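Local coordinates for protein alanine dehydrogenase/pyridine nucleotide transhydrogenase (Mycobacterium smegmatis str. MC2 155, PDB 3P2Y) that probably transfers reducing equivalents between NADH and NADP(+), as the alpha 1 subunit of a proton-pumping transhydrogenase related to alanine dehydrogenase, at residues A[351-356]-A[364-369]. Numbering follows the deposited sequence.
Sequences LDLLLT and FTDEIV. With CA (calcium ion), chain D.
The carboxylate of D366 is the flat group that meets L353 across this contact. CD1 of L353 lies obliquely off one face of it, 3.8 Å from OD2 of D366, with CD2 of the same leucine on the same side but closer to the plane and slightly farther from OD2. The other oxygen turns back on its own chain: I368 N reaches D366 OD1 at 2.9 Å, nearly along the C-O axis. D366 thus caps the N-terminus of helix 367-372; CG anti to the backbone N (chi1 -180°) turns the carboxylate to the first helical turn, where OD1 meets I368 N. Because OD2 also forms a salt bridge with R142, both oxygens are held and the leucine methyls brush a carboxylate whose rotation is fixed.

The rest is aliphatic. L353, running roughly at right angles to I368, sets CD1 3.8 Å from I368 CG2. L353 CD1 also touches V369 CG2; with CD1 anti to CA (chi2 -169°), the extended leucine delivers that methyl between D366, I368 and V369. The CB of L354 leaves the helix alongside the other segment, and only the end of the chain turns in: CD2 comes to 3.9 Å from CG2 of V369, the two side chains running antiparallel.

Beyond these leucines helix 336-354 ends, L355 being the first residue to leave helical geometry. D352 O at 2.3 Å and L355 O at 2.5 Å bind a calcium ion with two waters, one of which also donates to L353 O.

The contact therefore joins the C-terminal end of helix 336-354 to the start of helix 367-372, and the antiparallel hairpin 355-356/359-360 forms part of their connection. F132 touches both L354 and V369, while I140, R142 and A143 border I368, so both helix ends pack against strand 130-133, outermost in the chain's parallel six-stranded sheet.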
loop_
_atom_site.group_PDB
_atom_site.type_symbol
_atom_site.label_atom_id
_atom_site.label_comp_id
_atom_site.label_asym_id
_atom_site.label_seq_id
_atom_site.Cartn_x
_atom_site.Cartn_y
_atom_site.Cartn_z
ATOM N N LEU A 351 8.086 -7.550 32.074
ATOM C CA LEU A 351 8.042 -8.816 32.792
ATOM C C LEU A 351 9.364 -9.050 33.545
ATOM O O LEU A 351 9.358 -9.538 34.700
ATOM C CB LEU A 351 7.767 -9.961 31.808
ATOM C CG LEU A 351 7.849 -11.387 32.383
ATOM C CD1 LEU A 351 6.813 -11.576 33.515
ATOM C CD2 LEU A 351 7.665 -12.434 31.247
ATOM N N ASP A 352 10.484 -8.677 32.925
ATOM C CA ASP A 352 11.801 -8.865 33.548
ATOM C C ASP A 352 11.915 -8.093 34.863
ATOM O O ASP A 352 12.665 -8.520 35.763
ATOM C CB ASP A 352 12.961 -8.460 32.612
ATOM C CG ASP A 352 13.204 -9.468 31.477
ATOM O OD1 ASP A 352 12.679 -10.606 31.510
ATOM O OD2 ASP A 352 13.930 -9.104 30.534
ATOM N N LEU A 353 11.202 -6.966 34.983
ATOM C CA LEU A 353 11.144 -6.244 36.262
ATOM C C LEU A 353 10.440 -7.058 37.312
ATOM O O LEU A 353 10.825 -7.025 38.497
ATOM C CB LEU A 353 10.398 -4.909 36.149
ATOM C CG LEU A 353 11.001 -3.774 35.340
ATOM C CD1 LEU A 353 10.203 -2.499 35.613
ATOM C CD2 LEU A 353 12.480 -3.559 35.688
ATOM N N LEU A 354 9.393 -7.766 36.891
ATOM C CA LEU A 354 8.522 -8.490 37.808
ATOM C C LEU A 354 9.091 -9.826 38.238
ATOM O O LEU A 354 8.654 -10.382 39.250
ATOM C CB LEU A 354 7.158 -8.721 37.186
ATOM C CG LEU A 354 6.486 -7.507 36.549
ATOM C CD1 LEU A 354 5.198 -7.968 35.946
ATOM C CD2 LEU A 354 6.233 -6.361 37.550
ATOM N N LEU A 355 10.036 -10.358 37.471
ATOM C CA LEU A 355 10.594 -11.675 37.790
ATOM C C LEU A 355 11.838 -11.548 38.658
ATOM O O LEU A 355 12.654 -10.666 38.455
ATOM C CB LEU A 355 10.942 -12.452 36.510
ATOM C CG LEU A 355 9.804 -12.812 35.559
ATOM C CD1 LEU A 355 10.382 -13.384 34.262
ATOM C CD2 LEU A 355 8.800 -13.775 36.194
ATOM N N THR A 356 11.949 -12.438 39.635
ATOM C CA THR A 356 13.174 -12.619 40.403
ATOM C C THR A 356 13.519 -14.107 40.286
ATOM O O THR A 356 12.802 -14.866 39.624
ATOM C CB THR A 356 12.976 -12.198 41.894
ATOM O OG1 THR A 356 12.001 -13.042 42.507
ATOM C CG2 THR A 356 12.508 -10.738 42.011
ATOM N N PHE A 364 6.690 -2.970 44.282
ATOM C CA PHE A 364 5.851 -1.791 44.117
ATOM C C PHE A 364 6.497 -0.461 44.495
ATOM O O PHE A 364 5.874 0.590 44.354
ATOM C CB PHE A 364 4.480 -1.988 44.775
ATOM C CG PHE A 364 3.613 -2.965 44.044
ATOM C CD1 PHE A 364 2.961 -2.585 42.869
ATOM C CD2 PHE A 364 3.469 -4.270 44.505
ATOM C CE1 PHE A 364 2.170 -3.493 42.168
ATOM C CE2 PHE A 364 2.672 -5.187 43.814
ATOM C CZ PHE A 364 2.026 -4.788 42.631
ATOM N N THR A 365 7.764 -0.505 44.913
ATOM C CA THR A 365 8.551 0.707 45.141
ATOM C C THR A 365 9.199 1.147 43.851
ATOM O O THR A 365 9.739 2.243 43.749
ATOM C CB THR A 365 9.623 0.525 46.243
ATOM O OG1 THR A 365 10.666 -0.350 45.784
ATOM C CG2 THR A 365 8.989 -0.036 47.500
ATOM N N ASP A 366 9.138 0.275 42.856
ATOM C CA ASP A 366 9.611 0.625 41.524
ATOM C C ASP A 366 8.478 1.382 40.822
ATOM O O ASP A 366 7.387 0.837 40.632
ATOM C CB ASP A 366 9.995 -0.646 40.775
ATOM C CG ASP A 366 10.515 -0.366 39.354
ATOM O OD1 ASP A 366 9.987 0.559 38.690
ATOM O OD2 ASP A 366 11.435 -1.102 38.919
ATOM N N GLU A 367 8.779 2.627 40.443
ATOM C CA GLU A 367 7.841 3.562 39.827
ATOM C C GLU A 367 7.093 2.993 38.602
ATOM O O GLU A 367 5.937 3.309 38.349
ATOM C CB GLU A 367 8.619 4.821 39.434
ATOM C CG GLU A 367 9.910 4.544 38.619
ATOM C CD GLU A 367 11.207 4.451 39.437
ATOM O OE1 GLU A 367 12.271 4.651 38.807
ATOM O OE2 GLU A 367 11.177 4.173 40.670
ATOM N N ILE A 368 7.779 2.161 37.830
ATOM C CA ILE A 368 7.198 1.594 36.604
ATOM C C ILE A 368 6.116 0.586 36.976
ATOM O O ILE A 368 5.031 0.566 36.382
ATOM C CB ILE A 368 8.285 0.908 35.704
ATOM C CG1 ILE A 368 9.263 1.954 35.153
ATOM C CG2 ILE A 368 7.618 0.098 34.563
ATOM C CD1 ILE A 368 10.468 1.384 34.410
ATOM N N VAL A 369 6.445 -0.252 37.957
ATOM C CA VAL A 369 5.554 -1.278 38.461
ATOM C C VAL A 369 4.323 -0.642 39.128
ATOM O O VAL A 369 3.182 -1.018 38.847
ATOM C CB VAL A 369 6.334 -2.219 39.448
ATOM C CG1 VAL A 369 5.382 -3.252 40.106
ATOM C CG2 VAL A 369 7.526 -2.902 38.717
HETATM CA CA CA D . 14.307 -9.357 37.173
HETATM O O HOH W 1 13.786 -7.566 38.664
HETATM O O HOH W 2 14.400 -11.091 35.704
#